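Local atomic coordinates of glycoside hydrolase family 88 protein (Bacteroides vulgatus, PDB entry 4Q88), a protein that is of unknown function but probably hydrolyses glycosidic bonds in carbohydrates, as a glycoside hydrolase of family 88. Residues A[120-131]-A[148-159]. Residues are numbered along the deposited sequence; the frame is centred on the assembly and turned at random.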
ATOM      1  N   ILE A 120      -5.844 -10.013 -18.012  1.00 23.23           N
ATOM      2  CA  ILE A 120      -5.528 -10.786 -16.819  1.00 24.12           C
ATOM      3  C   ILE A 120      -4.847 -12.127 -17.122  1.00 23.57           C
ATOM      4  O   ILE A 120      -4.613 -12.898 -16.212  1.00 22.06           O
ATOM      5  CB  ILE A 120      -6.767 -11.027 -15.959  1.00 26.94           C
ATOM      6  CG1 ILE A 120      -7.829 -11.783 -16.755  1.00 27.56           C
ATOM      7  CG2 ILE A 120      -7.254  -9.679 -15.398  1.00 28.59           C
ATOM      8  CD1 ILE A 120      -8.993 -12.238 -15.927  1.00 30.42           C
ATOM      9  N   ALA A 121      -4.475 -12.379 -18.384  1.00 22.48           N
ATOM     10  CA  ALA A 121      -3.875 -13.671 -18.724  1.00 22.83           C
ATOM     11  C   ALA A 121      -2.619 -13.927 -17.914  1.00 21.34           C
ATOM     12  O   ALA A 121      -2.459 -15.001 -17.348  1.00 22.38           O
ATOM     13  CB  ALA A 121      -3.547 -13.751 -20.223  1.00 24.37           C
ATOM     14  N   ARG A 122      -1.726 -12.949 -17.891  1.00 21.82           N
ATOM     15  CA  ARG A 122      -0.444 -13.116 -17.201  1.00 20.54           C
ATOM     16  C   ARG A 122      -0.657 -13.163 -15.675  1.00 20.73           C
ATOM     17  O   ARG A 122      -0.060 -13.988 -14.984  1.00 20.38           O
ATOM     18  CB  ARG A 122       0.495 -11.987 -17.528  1.00 21.50           C
ATOM     19  CG  ARG A 122       1.866 -12.101 -16.862  1.00 21.45           C
ATOM     20  CD  ARG A 122       2.608 -13.378 -17.207  1.00 20.61           C
ATOM     21  NE  ARG A 122       4.023 -13.247 -16.828  1.00 20.75           N
ATOM     22  CZ  ARG A 122       5.011 -14.049 -17.230  1.00 21.50           C
ATOM     23  NH1 ARG A 122       4.753 -15.113 -17.973  1.00 21.59           N
ATOM     24  NH2 ARG A 122       6.269 -13.787 -16.872  1.00 21.90           N
ATOM     25  N   ALA A 123      -1.500 -12.290 -15.151  1.00 21.41           N
ATOM     26  CA  ALA A 123      -1.835 -12.356 -13.709  1.00 20.59           C
ATOM     27  C   ALA A 123      -2.312 -13.737 -13.297  1.00 22.29           C
ATOM     28  O   ALA A 123      -1.864 -14.245 -12.288  1.00 21.93           O
ATOM     29  CB  ALA A 123      -2.889 -11.349 -13.347  1.00 21.06           C
ATOM     30  N   ARG A 124      -3.253 -14.314 -14.055  1.00 21.39           N
ATOM     31  CA  ARG A 124      -3.745 -15.669 -13.754  1.00 21.35           C
ATOM     32  C   ARG A 124      -2.638 -16.687 -13.890  1.00 21.97           C
ATOM     33  O   ARG A 124      -2.488 -17.550 -13.047  1.00 22.77           O
ATOM     34  CB  ARG A 124      -4.923 -16.045 -14.661  1.00 22.90           C
ATOM     35  CG  ARG A 124      -6.238 -15.353 -14.368  1.00 23.12           C
ATOM     36  CD  ARG A 124      -7.366 -16.025 -15.159  1.00 25.06           C
ATOM     37  NE  ARG A 124      -7.353 -17.434 -14.804  1.00 26.17           N
ATOM     38  CZ  ARG A 124      -7.852 -18.431 -15.515  1.00 30.36           C
ATOM     39  NH1 ARG A 124      -8.521 -18.220 -16.644  1.00 32.62           N
ATOM     40  NH2 ARG A 124      -7.675 -19.660 -15.071  1.00 31.09           N
ATOM     41  N   GLU A 125      -1.846 -16.604 -14.957  1.00 21.11           N
ATOM     42  CA  GLU A 125      -0.769 -17.566 -15.153  1.00 23.48           C
ATOM     43  C   GLU A 125       0.187 -17.566 -13.959  1.00 22.45           C
ATOM     44  O   GLU A 125       0.526 -18.612 -13.403  1.00 21.78           O
ATOM     45  CB  GLU A 125       0.031 -17.217 -16.410  1.00 23.93           C
ATOM     46  CG  GLU A 125       1.236 -18.142 -16.551  1.00 26.52           C
ATOM     47  CD  GLU A 125       2.230 -17.730 -17.622  1.00 29.12           C
ATOM     48  OE1 GLU A 125       2.192 -16.591 -18.180  1.00 26.88           O
ATOM     49  OE2 GLU A 125       3.098 -18.597 -17.878  1.00 30.20           O
ATOM     50  N   VAL A 126       0.619 -16.366 -13.580  1.00 22.21           N
ATOM     51  CA  VAL A 126       1.612 -16.241 -12.515  1.00 20.50           C
ATOM     52  C   VAL A 126       1.018 -16.629 -11.158  1.00 19.52           C
ATOM     53  O   VAL A 126       1.621 -17.419 -10.428  1.00 20.24           O
ATOM     54  CB  VAL A 126       2.178 -14.810 -12.454  1.00 20.18           C
ATOM     55  CG1 VAL A 126       3.016 -14.627 -11.177  1.00 20.46           C
ATOM     56  CG2 VAL A 126       2.956 -14.522 -13.743  1.00 21.78           C
HETATM   57  N   MSE A 127      -0.149 -16.108 -10.800  1.00 19.64           N
HETATM   58  CA  MSE A 127      -0.647 -16.346  -9.419  1.00 20.55           C
HETATM   59  C   MSE A 127      -1.152 -17.765  -9.251  1.00 20.37           C
HETATM   60  O   MSE A 127      -0.949 -18.368  -8.199  1.00 19.62           O
HETATM   61  CB  MSE A 127      -1.745 -15.396  -9.041  1.00 20.08           C
HETATM   62  CG  MSE A 127      -1.392 -13.914  -9.056  1.00 18.60           C
HETATM   63 SE   MSE A 127       0.290 -13.452  -8.195  0.70 22.74          SE
HETATM   64  CE  MSE A 127      -0.059 -13.966  -6.357  1.00 21.35           C
ATOM     65  N   GLU A 128      -1.758 -18.311 -10.311  1.00 20.70           N
ATOM     66  CA  GLU A 128      -2.184 -19.704 -10.302  1.00 21.80           C
ATOM     67  C   GLU A 128      -1.025 -20.675 -10.254  1.00 21.85           C
ATOM     68  O   GLU A 128      -1.078 -21.661  -9.523  1.00 23.80           O
ATOM     69  CB  GLU A 128      -3.249 -19.978 -11.361  1.00 22.69           C
ATOM     70  CG  GLU A 128      -4.503 -19.199 -11.047  1.00 23.49           C
ATOM     71  CD  GLU A 128      -5.469 -18.971 -12.207  1.00 27.31           C
ATOM     72  OE1 GLU A 128      -5.435 -19.731 -13.188  1.00 28.77           O
ATOM     73  OE2 GLU A 128      -6.283 -18.014 -12.148  1.00 27.17           O
ATOM     74  N   TYR A 129       0.068 -20.379 -10.931  1.00 22.38           N
ATOM     75  CA  TYR A 129       1.269 -21.214 -10.800  1.00 23.22           C
ATOM     76  C   TYR A 129       1.806 -21.113  -9.369  1.00 21.79           C
ATOM     77  O   TYR A 129       2.121 -22.134  -8.728  1.00 21.48           O
ATOM     78  CB  TYR A 129       2.383 -20.834 -11.804  1.00 22.62           C
ATOM     79  CG  TYR A 129       3.649 -21.588 -11.515  1.00 22.51           C
ATOM     80  CD1 TYR A 129       3.712 -22.974 -11.696  1.00 23.72           C
ATOM     81  CD2 TYR A 129       4.768 -20.954 -11.046  1.00 22.24           C
ATOM     82  CE1 TYR A 129       4.863 -23.674 -11.414  1.00 22.96           C
ATOM     83  CE2 TYR A 129       5.934 -21.653 -10.752  1.00 22.31           C
ATOM     84  CZ  TYR A 129       5.952 -23.017 -10.949  1.00 23.33           C
ATOM     85  OH  TYR A 129       7.061 -23.757 -10.683  1.00 23.81           O
ATOM     86  N   GLN A 130       1.979 -19.881  -8.897  1.00 21.01           N
ATOM     87  CA  GLN A 130       2.457 -19.661  -7.525  1.00 20.84           C
ATOM     88  C   GLN A 130       1.682 -20.463  -6.496  1.00 20.80           C
ATOM     89  O   GLN A 130       2.239 -21.190  -5.666  1.00 20.93           O
ATOM     90  CB  GLN A 130       2.426 -18.131  -7.185  1.00 20.03           C
ATOM     91  CG  GLN A 130       2.958 -17.850  -5.804  1.00 19.74           C
ATOM     92  CD  GLN A 130       3.196 -16.369  -5.601  1.00 20.90           C
ATOM     93  OE1 GLN A 130       3.622 -15.691  -6.513  1.00 20.95           O
ATOM     94  NE2 GLN A 130       2.835 -15.862  -4.434  1.00 20.15           N
HETATM   95  N   MSE A 131       0.371 -20.437  -6.618  1.00 20.60           N
HETATM   96  CA  MSE A 131      -0.476 -21.083  -5.638  1.00 21.21           C
HETATM   97  C   MSE A 131      -0.389 -22.596  -5.779  1.00 23.54           C
HETATM   98  O   MSE A 131      -0.623 -23.280  -4.799  1.00 23.56           O
HETATM   99  CB  MSE A 131      -1.924 -20.629  -5.805  1.00 21.10           C
HETATM  100  CG  MSE A 131      -2.108 -19.153  -5.393  1.00 21.29           C
HETATM  101 SE   MSE A 131      -4.036 -18.751  -5.404  0.70 25.10          SE
HETATM  102  CE  MSE A 131      -4.392 -18.844  -7.327  1.00 23.77           C
ATOM    103  N   VAL A 148       0.621  -7.605  -2.709  1.00 16.86           N
ATOM    104  CA  VAL A 148      -0.019  -8.862  -3.122  1.00 16.90           C
ATOM    105  C   VAL A 148      -1.337  -9.212  -2.469  1.00 17.04           C
ATOM    106  O   VAL A 148      -2.219  -9.804  -3.152  1.00 18.14           O
ATOM    107  CB  VAL A 148       0.971 -10.056  -3.096  1.00 15.91           C
ATOM    108  CG1 VAL A 148       0.464 -11.178  -3.968  1.00 15.88           C
ATOM    109  CG2 VAL A 148       2.361  -9.668  -3.596  1.00 16.99           C
HETATM  110  N   MSE A 149      -1.591  -8.851  -1.214  1.00 16.13           N
HETATM  111  CA  MSE A 149      -2.897  -9.217  -0.656  1.00 16.20           C
HETATM  112  C   MSE A 149      -4.057  -8.726  -1.521  1.00 15.23           C
HETATM  113  O   MSE A 149      -5.008  -9.482  -1.736  1.00 17.29           O
HETATM  114  CB  MSE A 149      -3.193  -8.830   0.817  1.00 16.48           C
HETATM  115  CG  MSE A 149      -2.290  -9.553   1.808  1.00 16.34           C
HETATM  116 SE   MSE A 149      -2.992  -9.627   3.626  0.70 20.96          SE
HETATM  117  CE  MSE A 149      -3.212  -7.723   3.848  1.00 16.76           C
ATOM    118  N   PRO A 150      -4.069  -7.465  -1.981  1.00 15.22           N
ATOM    119  CA  PRO A 150      -5.219  -7.036  -2.798  1.00 16.81           C
ATOM    120  C   PRO A 150      -5.301  -7.741  -4.190  1.00 18.22           C
ATOM    121  O   PRO A 150      -6.388  -7.857  -4.762  1.00 18.14           O
ATOM    122  CB  PRO A 150      -4.998  -5.537  -2.978  1.00 16.49           C
ATOM    123  CG  PRO A 150      -3.973  -5.165  -1.962  1.00 16.39           C
ATOM    124  CD  PRO A 150      -3.114  -6.377  -1.788  1.00 15.95           C
ATOM    125  N   VAL A 151      -4.197  -8.231  -4.716  1.00 18.34           N
ATOM    126  CA  VAL A 151      -4.229  -9.108  -5.903  1.00 18.25           C
ATOM    127  C   VAL A 151      -5.146 -10.326  -5.646  1.00 19.28           C
ATOM    128  O   VAL A 151      -5.983 -10.714  -6.497  1.00 17.68           O
ATOM    129  CB  VAL A 151      -2.830  -9.637  -6.235  1.00 19.41           C
ATOM    130  CG1 VAL A 151      -2.928 -10.604  -7.383  1.00 20.44           C
ATOM    131  CG2 VAL A 151      -1.918  -8.475  -6.612  1.00 20.22           C
HETATM  132  N   MSE A 152      -5.052 -10.896  -4.442  1.00 19.18           N
HETATM  133  CA  MSE A 152      -5.776 -12.105  -4.141  1.00 20.34           C
HETATM  134  C   MSE A 152      -7.279 -11.846  -4.204  1.00 20.55           C
HETATM  135  O   MSE A 152      -8.034 -12.663  -4.822  1.00 20.63           O
HETATM  136  CB  MSE A 152      -5.392 -12.755  -2.792  1.00 19.68           C
HETATM  137  CG  MSE A 152      -3.887 -12.956  -2.491  1.00 20.27           C
HETATM  138 SE   MSE A 152      -2.985 -13.939  -3.923  0.70 23.54          SE
HETATM  139  CE  MSE A 152      -3.094 -15.729  -3.186  1.00 21.16           C
ATOM    140  N   VAL A 153      -7.758 -10.743  -3.599  1.00 19.78           N
ATOM    141  CA  VAL A 153      -9.207 -10.476  -3.583  1.00 20.26           C
ATOM    142  C   VAL A 153      -9.704 -10.000  -4.946  1.00 21.51           C
ATOM    143  O   VAL A 153     -10.852 -10.307  -5.334  1.00 20.82           O
ATOM    144  CB  VAL A 153      -9.656  -9.508  -2.458  1.00 21.43           C
ATOM    145  CG1 VAL A 153      -9.426 -10.160  -1.097  1.00 22.25           C
ATOM    146  CG2 VAL A 153      -8.972  -8.135  -2.533  1.00 21.23           C
ATOM    147  N   LYS A 154      -8.860  -9.247  -5.666  1.00 19.22           N
ATOM    148  CA  LYS A 154      -9.237  -8.745  -6.996  1.00 21.13           C
ATOM    149  C   LYS A 154      -9.326  -9.921  -7.981  1.00 20.96           C
ATOM    150  O   LYS A 154     -10.248  -9.975  -8.838  1.00 22.58           O
ATOM    151  CB  LYS A 154      -8.259  -7.683  -7.495  1.00 20.74           C
ATOM    152  CG  LYS A 154      -8.394  -6.369  -6.743  1.00 20.70           C
ATOM    153  CD  LYS A 154      -7.314  -5.359  -7.112  1.00 20.61           C
ATOM    154  CE  LYS A 154      -7.424  -4.108  -6.267  1.00 21.38           C
ATOM    155  NZ  LYS A 154      -8.660  -3.329  -6.499  1.00 21.45           N
HETATM  156  N   MSE A 155      -8.438 -10.901  -7.838  1.00 21.12           N
HETATM  157  CA  MSE A 155      -8.433 -12.059  -8.781  1.00 22.48           C
HETATM  158  C   MSE A 155      -9.572 -12.978  -8.452  1.00 22.72           C
HETATM  159  O   MSE A 155     -10.247 -13.495  -9.373  1.00 21.64           O
HETATM  160  CB  MSE A 155      -7.105 -12.842  -8.845  1.00 23.64           C
HETATM  161  CG  MSE A 155      -5.899 -11.980  -9.332  1.00 23.18           C
HETATM  162 SE   MSE A 155      -6.199 -11.194 -11.104  0.70 28.60          SE
HETATM  163  CE  MSE A 155      -6.465 -12.903 -12.036  1.00 29.78           C
ATOM    164  N   TYR A 156      -9.852 -13.182  -7.164  1.00 20.75           N
ATOM    165  CA  TYR A 156     -11.067 -13.899  -6.740  1.00 21.80           C
ATOM    166  C   TYR A 156     -12.310 -13.232  -7.306  1.00 22.82           C
ATOM    167  O   TYR A 156     -13.231 -13.923  -7.815  1.00 23.34           O
ATOM    168  CB  TYR A 156     -11.193 -14.029  -5.205  1.00 21.63           C
ATOM    169  CG  TYR A 156     -12.459 -14.735  -4.853  1.00 21.54           C
ATOM    170  CD1 TYR A 156     -12.518 -16.121  -4.885  1.00 23.01           C
ATOM    171  CD2 TYR A 156     -13.657 -14.034  -4.631  1.00 23.53           C
ATOM    172  CE1 TYR A 156     -13.699 -16.818  -4.669  1.00 24.07           C
ATOM    173  CE2 TYR A 156     -14.863 -14.721  -4.394  1.00 25.04           C
ATOM    174  CZ  TYR A 156     -14.869 -16.119  -4.406  1.00 27.37           C
ATOM    175  OH  TYR A 156     -16.025 -16.831  -4.181  1.00 27.88           O
ATOM    176  N   ASP A 157     -12.408 -11.905  -7.184  1.00 21.79           N
ATOM    177  CA  ASP A 157     -13.603 -11.212  -7.683  1.00 24.58           C
ATOM    178  C   ASP A 157     -13.887 -11.557  -9.153  1.00 23.54           C
ATOM    179  O   ASP A 157     -15.070 -11.782  -9.570  1.00 25.29           O
ATOM    180  CB  ASP A 157     -13.397  -9.700  -7.561  1.00 26.09           C
ATOM    181  CG  ASP A 157     -14.565  -8.925  -8.068  1.00 30.75           C
ATOM    182  OD1 ASP A 157     -15.678  -9.181  -7.587  1.00 33.09           O
ATOM    183  OD2 ASP A 157     -14.364  -8.077  -8.929  1.00 33.61           O
ATOM    184  N   ILE A 158     -12.826 -11.642  -9.935  1.00 21.58           N
ATOM    185  CA  ILE A 158     -12.946 -12.034 -11.379  1.00 24.62           C
ATOM    186  C   ILE A 158     -13.209 -13.520 -11.602  1.00 25.45           C
ATOM    187  O   ILE A 158     -14.178 -13.875 -12.288  1.00 26.87           O
ATOM    188  CB  ILE A 158     -11.717 -11.604 -12.163  1.00 24.28           C
ATOM    189  CG1 ILE A 158     -11.622 -10.072 -12.151  1.00 23.82           C
ATOM    190  CG2 ILE A 158     -11.775 -12.114 -13.621  1.00 26.69           C
ATOM    191  CD1 ILE A 158     -10.255  -9.550 -12.526  1.00 23.91           C
ATOM    192  N   THR A 159     -12.375 -14.379 -11.030  1.00 24.67           N
ATOM    193  CA  THR A 159     -12.399 -15.796 -11.333  1.00 25.39           C
ATOM    194  C   THR A 159     -13.372 -16.638 -10.549  1.00 26.40           C
ATOM    195  O   THR A 159     -13.748 -17.755 -10.989  1.00 24.79           O
ATOM    196  CB  THR A 159     -11.017 -16.418 -11.106  1.00 27.65           C
ATOM    197  OG1 THR A 159     -10.674 -16.300  -9.733  1.00 24.81           O
ATOM    198  CG2 THR A 159      -9.936 -15.755 -11.992  1.00 26.69           C
TER
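Bends at chi2 and chi3 (-58° and -59°) fold the selenomethionine Met-155 so that its CE lies 3.4 Å from Arg-124 CG while its SE rests against the methyl of Ala-123, an alanine small enough to let the longer chain reach the helix backbone. Met-127 is folded in the same way: its CE meets Val-148 CG1 at 3.7 Å and Met-152 SE at 3.8 Å, the two selenomethionines crossing at about a right angle. Met-152 and Met-131 slide past each other in opposite directions, CE against SE, and Ile-120 CD1 packs on Ile-158 CG2 at 3.6 Å. Folded selenomethionines thus fill the space beside branched valine and isoleucine where the segments cross at -114°, their axes 11.5 Å apart, with no hydrogen bond between them. A salt bridge within the helix, NE to OE2 and NH2 to OE1, holds Arg-124 side-on to Glu-128, whose OE2 also hydrogen-bonds Tyr-164 OH. Thr-159 OG1 hydrogen-bonds Met-155 O; a glycine here would probably leave Arg-124 CD without its methyl neighbour and Met-155 O without its second donor. Consistent with the family's (alpha/alpha)6 barrel, helix 163-179 adds Tyr-164 against Met-131, Met-155 and Thr-159, and helix 103-113 brings Tyr-111 onto Ile-120 and Ile-158.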